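Local coordinates for protein geobacter metallireducens SMUG1 (Geobacter metallireducens, PDB 5H9I) that belongs to the uracil-DNA glycosylase superfamily, an alpha/beta fold built round a central parallel sheet, and binds xanthine in a pocket of this model, at residues L21-P26 with C141-L146; S46-P51 with G126-F131; A78-W83 with D103-R108; R210-S215 with P219-D224. All coordinates share one frame; numbering follows the deposited sequence.

Interaction 1. Residues L21-P26 with C141-L146; sequences LSFSSP and CPLLFL
F23 and F145 meet as a T-shaped aromatic pair, joining the loop between helix 7-19 and strand 29-31 to the middle strand of the small antiparallel sheet 29-31, 144-146, 152-153. The rings lie 5.0 Å apart between centroids with their planes at 63°. F145 supplies the edge and F23 the face: CE1 of F145 stands 3.6 Å above the plane of the F23 ring, over its centre, which is why it is nearly equidistant from all six ring carbons. Both phenylalanines put CG anti to their own carbonyl carbon (chi1 -55° for F23 and -58° for F145); both CB atoms point toward the opposite segment, and the two side chains cross obliquely. L143 adds a branch to one side, its CD1 coming 4.3 Å from CE2 of F23 at an oblique angle. Further along, a cis peptide bond before P26 turns the loop beside the strand end, where P26 O and L146 O lie 3.9 Å apart without bonding. L166 of helix 160-181 and V30 of strand 29-31 also pack on F145, while S24 OG is hydrogen-bonded to E162 of that helix. At the start of 141-146, SG of C141 swings anti to its backbone N, and L143 N makes a weak 3.6 Å hydrogen bond to C141 SG.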
loop_
_atom_site.group_PDB
_atom_site.type_symbol
_atom_site.label_atom_id
_atom_site.label_comp_id
_atom_site.label_asym_id
_atom_site.label_seq_id
_atom_site.Cartn_x
_atom_site.Cartn_y
_atom_site.Cartn_z
ATOM N N LEU A 21 3.094 -15.759 -11.269
ATOM C CA LEU A 21 1.669 -16.070 -11.059
ATOM C C LEU A 21 0.791 -15.816 -12.270
ATOM O O LEU A 21 1.055 -14.919 -13.093
ATOM C CB LEU A 21 1.130 -15.222 -9.899
ATOM C CG LEU A 21 1.836 -15.372 -8.599
ATOM C CD1 LEU A 21 1.204 -14.424 -7.593
ATOM C CD2 LEU A 21 1.792 -16.795 -8.087
ATOM N N SER A 22 -0.299 -16.564 -12.368
ATOM C CA SER A 22 -1.236 -16.365 -13.447
ATOM C C SER A 22 -2.581 -16.012 -12.904
ATOM O O SER A 22 -2.987 -16.532 -11.865
ATOM C CB SER A 22 -1.380 -17.644 -14.329
ATOM O OG SER A 22 -0.128 -17.902 -14.943
ATOM N N PHE A 23 -3.276 -15.144 -13.638
ATOM C CA PHE A 23 -4.615 -14.738 -13.305
ATOM C C PHE A 23 -5.466 -14.845 -14.563
ATOM O O PHE A 23 -4.987 -14.558 -15.638
ATOM C CB PHE A 23 -4.654 -13.325 -12.743
ATOM C CG PHE A 23 -3.745 -13.141 -11.558
ATOM C CD1 PHE A 23 -4.229 -13.408 -10.279
ATOM C CD2 PHE A 23 -2.404 -12.736 -11.732
ATOM C CE1 PHE A 23 -3.405 -13.284 -9.184
ATOM C CE2 PHE A 23 -1.596 -12.559 -10.610
ATOM C CZ PHE A 23 -2.095 -12.882 -9.362
ATOM N N SER A 24 -6.711 -15.224 -14.386
ATOM C CA SER A 24 -7.603 -15.404 -15.538
ATOM C C SER A 24 -8.920 -14.766 -15.264
ATOM O O SER A 24 -9.140 -14.190 -14.199
ATOM C CB SER A 24 -7.764 -16.872 -15.873
ATOM O OG SER A 24 -8.177 -17.613 -14.754
ATOM N N SER A 25 -9.811 -14.864 -16.257
ATOM C CA SER A 25 -11.099 -14.204 -16.212
ATOM C C SER A 25 -11.740 -14.429 -14.813
ATOM O O SER A 25 -11.622 -15.512 -14.270
ATOM C CB SER A 25 -11.994 -14.745 -17.374
ATOM O OG SER A 25 -12.932 -13.783 -17.820
ATOM N N PRO A 26 -12.373 -13.380 -14.195
ATOM C CA PRO A 26 -12.578 -12.142 -14.914
ATOM C C PRO A 26 -11.383 -11.140 -14.902
ATOM O O PRO A 26 -11.543 -10.006 -15.373
ATOM C CB PRO A 26 -13.693 -11.490 -14.134
ATOM C CG PRO A 26 -13.314 -11.774 -12.752
ATOM C CD PRO A 26 -12.736 -13.179 -12.781
ATOM N N CYS A 141 -0.685 -5.948 -1.114
ATOM C CA CYS A 141 -0.607 -6.426 -2.512
ATOM C C CYS A 141 -0.301 -5.252 -3.384
ATOM O O CYS A 141 -0.975 -4.277 -3.335
ATOM C CB CYS A 141 -1.940 -7.097 -2.844
ATOM S SG CYS A 141 -2.056 -7.595 -4.592
ATOM N N PRO A 142 0.778 -5.331 -4.139
ATOM C CA PRO A 142 1.125 -4.190 -4.992
ATOM C C PRO A 142 0.453 -4.171 -6.361
ATOM O O PRO A 142 0.630 -3.186 -7.083
ATOM C CB PRO A 142 2.597 -4.368 -5.167
ATOM C CG PRO A 142 2.776 -5.830 -5.219
ATOM C CD PRO A 142 1.861 -6.355 -4.122
ATOM N N LEU A 143 -0.294 -5.200 -6.693
ATOM C CA LEU A 143 -0.896 -5.317 -8.041
ATOM C C LEU A 143 -2.248 -4.708 -8.084
ATOM O O LEU A 143 -3.014 -4.820 -7.089
ATOM C CB LEU A 143 -1.006 -6.786 -8.302
ATOM C CG LEU A 143 0.251 -7.594 -8.383
ATOM C CD1 LEU A 143 -0.092 -9.069 -8.631
ATOM C CD2 LEU A 143 1.284 -7.060 -9.336
ATOM N N LEU A 144 -2.625 -4.145 -9.243
ATOM C CA LEU A 144 -3.989 -3.701 -9.542
ATOM C C LEU A 144 -4.587 -4.688 -10.611
ATOM O O LEU A 144 -3.863 -5.038 -11.501
ATOM C CB LEU A 144 -3.948 -2.314 -10.112
ATOM C CG LEU A 144 -5.260 -1.638 -10.354
ATOM C CD1 LEU A 144 -5.730 -0.908 -9.119
ATOM C CD2 LEU A 144 -5.260 -0.665 -11.501
ATOM N N PHE A 145 -5.790 -5.200 -10.360
ATOM C CA PHE A 145 -6.451 -6.170 -11.196
ATOM C C PHE A 145 -7.648 -5.493 -11.871
ATOM O O PHE A 145 -8.492 -4.864 -11.199
ATOM C CB PHE A 145 -6.895 -7.356 -10.320
ATOM C CG PHE A 145 -5.799 -8.023 -9.603
ATOM C CD1 PHE A 145 -5.039 -9.005 -10.199
ATOM C CD2 PHE A 145 -5.613 -7.732 -8.273
ATOM C CE1 PHE A 145 -4.032 -9.653 -9.507
ATOM C CE2 PHE A 145 -4.576 -8.359 -7.570
ATOM C CZ PHE A 145 -3.840 -9.318 -8.173
ATOM N N LEU A 146 -7.770 -5.679 -13.188
ATOM C CA LEU A 146 -8.926 -5.140 -13.922
ATOM C C LEU A 146 -9.611 -6.209 -14.785
ATOM O O LEU A 146 -8.948 -7.088 -15.277
ATOM C CB LEU A 146 -8.461 -4.010 -14.849
ATOM C CG LEU A 146 -7.616 -2.867 -14.293
ATOM C CD1 LEU A 146 -7.058 -1.974 -15.414
ATOM C CD2 LEU A 146 -8.363 -2.047 -13.271
#

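Interaction 2. Residues S46-P51 with G126-F131; sequences SRFGSP and GTPERF. With LEA (pentanoic acid), chain H.
F48, at the end of helix 38-48, meets P128 and E129 in the first turn of helix 128-132. Just before it in the chain, R47 lays its CB over one face of the F48 ring, 3.7 Å above the plane and offset toward the rim. The F48 side chain then leans to the second segment with CG anti to its carbonyl carbon (chi1 -58°). A single ring atom does the touching: F48 CE1 is 3.6 Å from P128 CB, which approaches obliquely, and 3.7 Å from E129 OE2. That oxygen lies near the ring's edge, close to its plane, where the C-H rim is probably weakly positive. E129 gets there by a bend at chi2 (61°) that curls its chain over. What presents these residues is a classic N-cap: T127 OG1 accepts from R130 N at 3.2 Å, closing the start of the helix. R130 itself points to the pentanoic acid pocket, where its NH1 gives O1 of the ligand an almost straight hydrogen bond (2.7 Å, 173°) and also bonds F125 O. F132 and L84 add to the apolar surroundings of F48. Past it, G49 is the first residue to leave helical angles, and K53 NZ gathers the carbonyl oxygens of F48 and S50 as the chain heads through P51 toward strand 55-59.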
loop_
_atom_site.group_PDB
_atom_site.type_symbol
_atom_site.label_atom_id
_atom_site.label_comp_id
_atom_site.label_asym_id
_atom_site.label_seq_id
_atom_site.Cartn_x
_atom_site.Cartn_y
_atom_site.Cartn_z
ATOM N N SER A 46 13.455 4.146 0.224
ATOM C CA SER A 46 14.798 4.459 0.677
ATOM C C SER A 46 14.813 5.719 1.506
ATOM O O SER A 46 15.547 5.795 2.517
ATOM C CB SER A 46 15.663 4.705 -0.516
ATOM O OG SER A 46 15.729 3.555 -1.397
ATOM N N ARG A 47 14.014 6.697 1.180
ATOM C CA ARG A 47 13.988 7.968 1.891
ATOM C C ARG A 47 13.231 7.906 3.201
ATOM O O ARG A 47 13.541 8.652 4.144
ATOM C CB ARG A 47 13.379 9.071 1.010
ATOM C CG ARG A 47 14.214 9.385 -0.207
ATOM C CD ARG A 47 13.581 10.404 -1.127
ATOM N NE ARG A 47 14.237 10.289 -2.430
ATOM C CZ ARG A 47 13.987 11.092 -3.460
ATOM N NH1 ARG A 47 13.188 12.106 -3.366
ATOM N NH2 ARG A 47 14.572 10.761 -4.606
ATOM N N PHE A 48 12.189 7.039 3.239
ATOM C CA PHE A 48 11.230 7.044 4.369
ATOM C C PHE A 48 11.113 5.712 5.026
ATOM O O PHE A 48 10.521 5.698 6.129
ATOM C CB PHE A 48 9.891 7.524 3.837
ATOM C CG PHE A 48 10.020 8.918 3.213
ATOM C CD1 PHE A 48 10.361 9.980 3.963
ATOM C CD2 PHE A 48 9.697 9.155 1.877
ATOM C CE1 PHE A 48 10.513 11.277 3.409
ATOM C CE2 PHE A 48 9.867 10.387 1.291
ATOM C CZ PHE A 48 10.241 11.452 2.063
ATOM N N GLY A 49 11.694 4.656 4.526
ATOM C CA GLY A 49 11.472 3.326 5.108
ATOM C C GLY A 49 12.681 2.826 5.841
ATOM O O GLY A 49 12.756 1.560 6.003
ATOM N N SER A 50 13.608 3.667 6.368
ATOM C CA SER A 50 14.678 3.126 7.152
ATOM C C SER A 50 14.163 2.514 8.460
ATOM O O SER A 50 13.363 3.089 9.180
ATOM C CB SER A 50 15.624 4.271 7.515
ATOM O OG SER A 50 16.219 4.671 6.374
ATOM N N PRO A 51 14.680 1.309 8.874
ATOM C CA PRO A 51 14.359 0.752 10.119
ATOM C C PRO A 51 15.033 1.379 11.288
ATOM O O PRO A 51 16.102 2.013 11.067
ATOM C CB PRO A 51 14.803 -0.684 9.970
ATOM C CG PRO A 51 15.958 -0.628 9.022
ATOM C CD PRO A 51 15.530 0.436 8.071
ATOM N N GLY A 126 3.411 17.256 10.534
ATOM C CA GLY A 126 4.067 18.350 9.909
ATOM C C GLY A 126 5.005 18.019 8.777
ATOM O O GLY A 126 4.844 18.444 7.665
ATOM N N THR A 127 6.078 17.393 9.191
ATOM C CA THR A 127 7.143 16.931 8.236
ATOM C C THR A 127 7.185 15.466 8.116
ATOM O O THR A 127 6.834 14.686 8.970
ATOM C CB THR A 127 8.569 17.383 8.600
ATOM O OG1 THR A 127 8.971 16.710 9.825
ATOM C CG2 THR A 127 8.628 18.872 8.863
ATOM N N PRO A 128 7.637 15.025 6.904
ATOM C CA PRO A 128 7.760 13.619 6.758
ATOM C C PRO A 128 8.679 12.999 7.827
ATOM O O PRO A 128 8.409 11.887 8.330
ATOM C CB PRO A 128 8.355 13.489 5.317
ATOM C CG PRO A 128 7.757 14.594 4.590
ATOM C CD PRO A 128 7.871 15.709 5.623
ATOM N N GLU A 129 9.765 13.663 8.165
ATOM C CA GLU A 129 10.712 13.105 9.122
ATOM C C GLU A 129 10.056 12.861 10.515
ATOM O O GLU A 129 10.401 11.840 11.152
ATOM C CB GLU A 129 11.945 14.013 9.274
ATOM C CG GLU A 129 12.896 13.821 8.098
ATOM C CD GLU A 129 12.335 14.140 6.774
ATOM O OE1 GLU A 129 11.745 15.233 6.586
ATOM O OE2 GLU A 129 12.431 13.283 5.830
ATOM N N ARG A 130 9.151 13.703 10.942
ATOM C CA ARG A 130 8.483 13.397 12.224
ATOM C C ARG A 130 7.579 12.169 12.168
ATOM O O ARG A 130 7.504 11.446 13.168
ATOM C CB ARG A 130 7.744 14.565 12.715
ATOM C CG ARG A 130 8.636 15.762 13.046
ATOM C CD ARG A 130 7.955 16.888 13.805
ATOM N NE ARG A 130 7.613 16.376 15.162
ATOM C CZ ARG A 130 6.438 15.941 15.648
ATOM N NH1 ARG A 130 5.327 15.875 14.951
ATOM N NH2 ARG A 130 6.408 15.626 16.956
ATOM N N PHE A 131 6.982 11.905 11.001
ATOM C CA PHE A 131 6.177 10.682 10.791
ATOM C C PHE A 131 6.973 9.450 10.679
ATOM O O PHE A 131 6.841 8.489 11.400
ATOM C CB PHE A 131 5.190 10.908 9.607
ATOM C CG PHE A 131 4.335 9.753 9.355
ATOM C CD1 PHE A 131 3.316 9.412 10.244
ATOM C CD2 PHE A 131 4.500 8.982 8.221
ATOM C CE1 PHE A 131 2.537 8.292 9.935
ATOM C CE2 PHE A 131 3.709 7.940 7.934
ATOM C CZ PHE A 131 2.671 7.579 8.789
HETATM C C2 LEA H . 2.482 13.930 16.090
HETATM O O2 LEA H . 1.459 13.603 15.541
HETATM C C3 LEA H . 3.106 12.969 17.000
HETATM C C4 LEA H . 3.098 13.632 18.316
HETATM C C5 LEA H . 4.427 14.177 18.721
HETATM C C6 LEA H . 4.494 14.623 20.208
HETATM O O1 LEA H . 2.969 15.030 15.935
#

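Interaction 3. Residues A78-W83 with D103-R108; sequences AVVTEW and DGFACR. With BME (beta-mercaptoethanol), chain F; IPA (isopropyl alcohol), chain G.
The F105 ring carries this contact, reached by V80 and T81 from helix 77-84. V80 CG1 arrives at the ring edge, in its plane, 3.7 Å from F105 CE2, the two side chains crossing at about a right angle. T81 CG2 comes obliquely to the neighbouring ring atom, 3.5 Å from F105 CD2, as T81 and F105 slide past each other in opposite directions. The place of the threonine methyl is consistent with the hydroxyl's bond to A78 O holding the rotamer: T81 OG1 donates at 3.2 Å, tilted 33° out of the carbonyl plane, and A78 O also accepts the helical bond from E82 N. With chi1 at 68°, CG2 is left beside the backbone N and turned to the ring. In this glycosylase-superfamily fold the contact joins helix 77-84 to the long connection that leads to helix 112-125. F105 stands in a short 3-10 turn, held by C107 N bonding to G104 O at 2.9 Å and A106 N to D103 O. Beside it a beta-mercaptoethanol molecule, probably from the crystallisation liquor, takes a 3.0 Å hydrogen bond from F105 N to its O1. That O1 also lies at the ring edge, near CD1 of F105. One shell further out, D103 forms salt bridges with R92 and R101, while T70 of helix 67-70 packs on both V80 and F105.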
loop_
_atom_site.group_PDB
_atom_site.type_symbol
_atom_site.label_atom_id
_atom_site.label_comp_id
_atom_site.label_asym_id
_atom_site.label_seq_id
_atom_site.Cartn_x
_atom_site.Cartn_y
_atom_site.Cartn_z
ATOM N N ALA A 78 -0.537 14.817 -5.807
ATOM C CA ALA A 78 -0.177 16.071 -5.202
ATOM C C ALA A 78 0.608 15.903 -3.896
ATOM O O ALA A 78 1.662 16.523 -3.690
ATOM C CB ALA A 78 -1.348 16.955 -4.999
ATOM N N VAL A 79 0.102 14.986 -3.058
ATOM C CA VAL A 79 0.756 14.834 -1.783
ATOM C C VAL A 79 2.108 14.174 -1.971
ATOM O O VAL A 79 3.084 14.541 -1.223
ATOM C CB VAL A 79 -0.201 14.239 -0.703
ATOM C CG1 VAL A 79 -0.307 12.835 -0.920
ATOM C CG2 VAL A 79 0.397 14.631 0.696
ATOM N N VAL A 80 2.306 13.264 -2.939
ATOM C CA VAL A 80 3.573 12.637 -3.102
ATOM C C VAL A 80 4.590 13.640 -3.632
ATOM O O VAL A 80 5.715 13.713 -3.126
ATOM C CB VAL A 80 3.477 11.505 -4.019
ATOM C CG1 VAL A 80 4.821 10.956 -4.425
ATOM C CG2 VAL A 80 2.602 10.382 -3.445
ATOM N N THR A 81 4.204 14.521 -4.578
ATOM C CA THR A 81 5.110 15.510 -5.108
ATOM C C THR A 81 5.393 16.634 -4.120
ATOM O O THR A 81 6.562 17.039 -3.969
ATOM C CB THR A 81 4.631 16.114 -6.485
ATOM O OG1 THR A 81 3.477 16.877 -6.278
ATOM C CG2 THR A 81 4.373 15.106 -7.405
ATOM N N GLU A 82 4.371 17.135 -3.432
ATOM C CA GLU A 82 4.473 18.366 -2.637
ATOM C C GLU A 82 4.997 18.030 -1.242
ATOM O O GLU A 82 5.785 18.821 -0.711
ATOM C CB GLU A 82 3.106 19.077 -2.516
ATOM C CG GLU A 82 2.655 19.606 -3.895
ATOM C CD GLU A 82 1.183 20.136 -3.946
ATOM O OE1 GLU A 82 0.460 20.139 -2.901
ATOM O OE2 GLU A 82 0.725 20.532 -5.085
ATOM N N TRP A 83 4.557 16.936 -0.635
ATOM C CA TRP A 83 4.920 16.700 0.770
ATOM C C TRP A 83 6.120 15.771 0.804
ATOM O O TRP A 83 7.068 16.075 1.564
ATOM C CB TRP A 83 3.740 16.115 1.530
ATOM C CG TRP A 83 4.020 16.204 3.031
ATOM C CD1 TRP A 83 4.302 17.369 3.738
ATOM C CD2 TRP A 83 3.961 15.162 3.965
ATOM N NE1 TRP A 83 4.467 17.040 5.077
ATOM C CE2 TRP A 83 4.288 15.721 5.246
ATOM C CE3 TRP A 83 3.796 13.761 3.866
ATOM C CZ2 TRP A 83 4.307 14.937 6.384
ATOM C CZ3 TRP A 83 3.884 13.010 4.973
ATOM C CH2 TRP A 83 4.141 13.636 6.237
ATOM N N ASP A 103 -0.665 7.790 -16.381
ATOM C CA ASP A 103 -0.003 9.021 -16.735
ATOM C C ASP A 103 1.122 9.448 -15.732
ATOM O O ASP A 103 1.835 10.417 -15.919
ATOM C CB ASP A 103 -0.975 10.150 -16.909
ATOM C CG ASP A 103 -1.954 9.913 -18.063
ATOM O OD1 ASP A 103 -1.558 9.141 -18.968
ATOM O OD2 ASP A 103 -3.100 10.370 -18.006
ATOM N N GLY A 104 1.253 8.678 -14.670
ATOM C CA GLY A 104 2.301 8.970 -13.685
ATOM C C GLY A 104 2.068 10.283 -12.973
ATOM O O GLY A 104 0.953 10.605 -12.611
ATOM N N PHE A 105 3.148 11.017 -12.805
ATOM C CA PHE A 105 3.087 12.308 -12.142
ATOM C C PHE A 105 2.353 13.410 -12.919
ATOM O O PHE A 105 2.081 14.453 -12.378
ATOM C CB PHE A 105 4.446 12.669 -11.628
ATOM C CG PHE A 105 4.877 11.785 -10.455
ATOM C CD1 PHE A 105 5.523 10.601 -10.651
ATOM C CD2 PHE A 105 4.548 12.166 -9.210
ATOM C CE1 PHE A 105 5.882 9.760 -9.567
ATOM C CE2 PHE A 105 4.860 11.325 -8.104
ATOM C CZ PHE A 105 5.533 10.162 -8.320
ATOM N N ALA A 106 1.991 13.076 -14.167
ATOM C CA ALA A 106 1.122 13.951 -14.945
ATOM C C ALA A 106 -0.328 13.617 -14.747
ATOM O O ALA A 106 -1.165 14.338 -15.300
ATOM C CB ALA A 106 1.497 13.857 -16.422
ATOM N N CYS A 107 -0.725 12.575 -13.982
ATOM C CA CYS A 107 -2.105 12.274 -13.735
ATOM C C CYS A 107 -2.726 13.439 -12.996
ATOM O O CYS A 107 -2.183 13.969 -12.024
ATOM C CB CYS A 107 -2.333 10.944 -12.971
ATOM S SG CYS A 107 -3.951 10.466 -12.486
ATOM N N ARG A 108 -3.864 13.807 -13.532
ATOM C CA ARG A 108 -4.678 14.904 -13.050
ATOM C C ARG A 108 -5.875 14.443 -12.136
ATOM O O ARG A 108 -6.571 15.324 -11.686
ATOM C CB ARG A 108 -5.216 15.673 -14.299
HETATM C C1 BME F . 5.409 11.082 -15.316
HETATM C C2 BME F . 5.862 10.298 -16.530
HETATM O O1 BME F . 5.723 10.341 -14.166
HETATM S S2 BME F . 7.418 9.596 -16.352
HETATM C C1 IPA G . 7.960 19.322 -3.698
HETATM C C2 IPA G . 9.271 19.218 -3.014
HETATM C C3 IPA G . 10.152 20.406 -3.460
HETATM O O2 IPA G . 9.045 18.990 -1.565
#

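Interaction 4. Residues R210-S215 with P219-D224; sequences RIIHPS and PAANRD. With XAN (xanthine), chain B.
I212 reaches across to A220 and A221 at the start of helix 219-235. From CB the chain runs through CG1, placed anti to the backbone N (chi1 -179°), and stays extended at chi2, so these two carbons act as a stem that carries CD1 out to the helix. The other branch, CG2, is set between the backbone N and the carbonyl carbon and makes no close approach to 219-224. At the tip, CD1 meets A220 CB at 3.5 Å and lies 3.8 Å from A221 N. A221 then faces the turn that follows: its CB is 3.4 Å from S215 O and 3.5 Å from H213 O, with P214 O slightly farther, so the small methyl nests among three backbone carbonyls. This His-Pro-Ser turn is a recognised sequence motif of the uracil-DNA glycosylase superfamily. CB of H213 points away from the helix, and the ring is gripped at two points of its edge. S215 N bonds to ND1 of H213 at 3.0 Å, only 12° out of the ring plane, while NE2 of H213 donates to N7 of xanthine at 3.0 Å along a bent path (137°). N139, F74, E111 and M60 also hydrogen-bond the xanthine. The turn leaves strand 207-211, an outermost strand of the parallel sheet, and runs into helix 219-235, with S113 of helix 112-125 packing against H213, P214 and S215.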
loop_
_atom_site.group_PDB
_atom_site.type_symbol
_atom_site.label_atom_id
_atom_site.label_comp_id
_atom_site.label_asym_id
_atom_site.label_seq_id
_atom_site.Cartn_x
_atom_site.Cartn_y
_atom_site.Cartn_z
ATOM N N ARG A 210 -6.663 -2.340 13.452
ATOM C CA ARG A 210 -7.354 -1.845 12.282
ATOM C C ARG A 210 -7.682 -0.382 12.497
ATOM O O ARG A 210 -8.021 -0.019 13.556
ATOM C CB ARG A 210 -8.693 -2.616 12.073
ATOM C CG ARG A 210 -9.557 -2.079 10.922
ATOM C CD ARG A 210 -10.980 -2.644 10.699
ATOM N NE ARG A 210 -11.998 -2.374 11.747
ATOM C CZ ARG A 210 -12.842 -1.316 11.888
ATOM N NH1 ARG A 210 -13.675 -1.353 12.913
ATOM N NH2 ARG A 210 -12.936 -0.232 11.069
ATOM N N ILE A 211 -7.582 0.415 11.447
ATOM C CA ILE A 211 -8.298 1.646 11.389
ATOM C C ILE A 211 -9.307 1.642 10.215
ATOM O O ILE A 211 -9.148 0.908 9.216
ATOM C CB ILE A 211 -7.385 2.882 11.254
ATOM C CG1 ILE A 211 -6.590 2.868 9.985
ATOM C CG2 ILE A 211 -6.597 3.089 12.584
ATOM C CD1 ILE A 211 -5.879 4.205 9.702
ATOM N N ILE A 212 -10.305 2.496 10.351
ATOM C CA ILE A 212 -11.280 2.676 9.264
ATOM C C ILE A 212 -10.497 3.034 7.973
ATOM O O ILE A 212 -9.588 3.872 7.994
ATOM C CB ILE A 212 -12.289 3.759 9.685
ATOM C CG1 ILE A 212 -13.308 3.976 8.646
ATOM C CG2 ILE A 212 -11.600 4.988 10.160
ATOM C CD1 ILE A 212 -14.475 4.847 9.247
ATOM N N HIS A 213 -10.990 2.528 6.858
ATOM C CA HIS A 213 -10.436 2.916 5.572
ATOM C C HIS A 213 -10.974 4.283 5.166
ATOM O O HIS A 213 -12.140 4.604 5.414
ATOM C CB HIS A 213 -10.832 1.873 4.557
ATOM C CG HIS A 213 -10.109 1.994 3.274
ATOM N ND1 HIS A 213 -10.386 2.999 2.372
ATOM C CD2 HIS A 213 -9.091 1.272 2.760
ATOM C CE1 HIS A 213 -9.574 2.870 1.339
ATOM N NE2 HIS A 213 -8.826 1.817 1.536
ATOM N N PRO A 214 -10.144 5.116 4.569
ATOM C CA PRO A 214 -10.517 6.513 4.265
ATOM C C PRO A 214 -11.440 6.689 3.048
ATOM O O PRO A 214 -11.770 7.859 2.839
ATOM C CB PRO A 214 -9.132 7.209 4.079
ATOM C CG PRO A 214 -8.234 6.139 3.573
ATOM C CD PRO A 214 -8.655 4.936 4.377
ATOM N N SER A 215 -11.743 5.661 2.319
ATOM C CA SER A 215 -12.571 5.870 1.095
ATOM C C SER A 215 -13.960 6.394 1.401
ATOM O O SER A 215 -14.555 6.139 2.473
ATOM C CB SER A 215 -12.589 4.754 0.108
ATOM O OG SER A 215 -13.695 4.024 0.239
ATOM N N PRO A 219 -19.491 5.654 5.435
ATOM C CA PRO A 219 -20.031 6.882 5.909
ATOM C C PRO A 219 -19.236 7.629 6.972
ATOM O O PRO A 219 -19.112 8.864 6.920
ATOM C CB PRO A 219 -21.477 6.494 6.409
ATOM C CG PRO A 219 -21.757 5.322 5.581
ATOM C CD PRO A 219 -20.499 4.611 5.329
ATOM N N ALA A 220 -18.655 6.909 7.923
ATOM C CA ALA A 220 -17.880 7.552 8.943
ATOM C C ALA A 220 -16.637 8.261 8.414
ATOM O O ALA A 220 -16.179 9.304 8.902
ATOM C CB ALA A 220 -17.481 6.479 9.992
ATOM N N ALA A 221 -16.072 7.721 7.310
ATOM C CA ALA A 221 -14.985 8.363 6.661
ATOM C C ALA A 221 -15.302 9.678 6.021
ATOM O O ALA A 221 -14.531 10.582 5.954
ATOM C CB ALA A 221 -14.321 7.393 5.609
ATOM N N ASN A 222 -16.558 9.802 5.532
ATOM C CA ASN A 222 -16.987 11.103 5.057
ATOM C C ASN A 222 -17.348 12.133 6.065
ATOM O O ASN A 222 -17.161 13.321 5.849
ATOM C CB ASN A 222 -18.175 10.856 4.129
ATOM C CG ASN A 222 -17.802 9.958 3.017
ATOM O OD1 ASN A 222 -16.721 10.136 2.414
ATOM N ND2 ASN A 222 -18.603 9.020 2.663
ATOM N N ARG A 223 -17.857 11.641 7.149
ATOM C CA ARG A 223 -18.136 12.582 8.227
ATOM C C ARG A 223 -16.939 13.047 8.989
ATOM O O ARG A 223 -16.724 14.243 9.182
ATOM C CB ARG A 223 -19.060 11.897 9.169
ATOM C CG ARG A 223 -19.484 12.823 10.312
ATOM C CD ARG A 223 -20.504 12.123 11.208
ATOM N NE ARG A 223 -19.922 10.956 11.843
ATOM C CZ ARG A 223 -19.073 11.003 12.856
ATOM N NH1 ARG A 223 -18.612 9.859 13.257
ATOM N NH2 ARG A 223 -18.777 12.174 13.443
ATOM N N ASP A 224 -16.078 12.133 9.418
ATOM C CA ASP A 224 -14.899 12.522 10.198
ATOM C C ASP A 224 -13.920 11.331 10.202
ATOM O O ASP A 224 -13.770 10.626 11.208
ATOM C CB ASP A 224 -15.285 12.809 11.643
ATOM C CG ASP A 224 -14.102 13.374 12.444
ATOM O OD1 ASP A 224 -13.064 13.733 11.827
ATOM O OD2 ASP A 224 -14.270 13.475 13.654
HETATM N N9 XAN B . -6.257 3.802 -2.062
HETATM C C4 XAN B . -5.281 2.999 -1.741
HETATM N N3 XAN B . -3.966 2.996 -1.938
HETATM C C2 XAN B . -3.267 2.050 -1.494
HETATM O O2 XAN B . -2.087 2.044 -1.733
HETATM N N1 XAN B . -3.770 1.053 -0.751
HETATM C C6 XAN B . -5.031 0.950 -0.460
HETATM O O6 XAN B . -5.517 0.006 0.172
HETATM C C5 XAN B . -5.875 1.927 -0.990
HETATM N N7 XAN B . -7.181 2.141 -0.916
HETATM C C8 XAN B . -7.409 3.276 -1.558
#

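How the interactions relate
Along the chain, interaction 1 closes a long loop that contains interaction 2, and interaction 3 is nested inside that again; interaction 4 follows after all three have closed. Only interactions 2 and 3 touch: W83 of helix 77-84 bonds through NE1 to G126 O, 3.0 Å away, and packs on T127 and P128, although their centres are about 19 Å apart. Interactions 1 and 2 lie on opposite sides of the chain's centre, about 31 Å between centres. Interaction 1 belongs to the small antiparallel sheet, interaction 4 to the edge of the parallel one. Spread round the fold in this way, only interaction 4 puts a residue, H213, into the xanthine pocket; pentanoic acid is held at R130 of interaction 2.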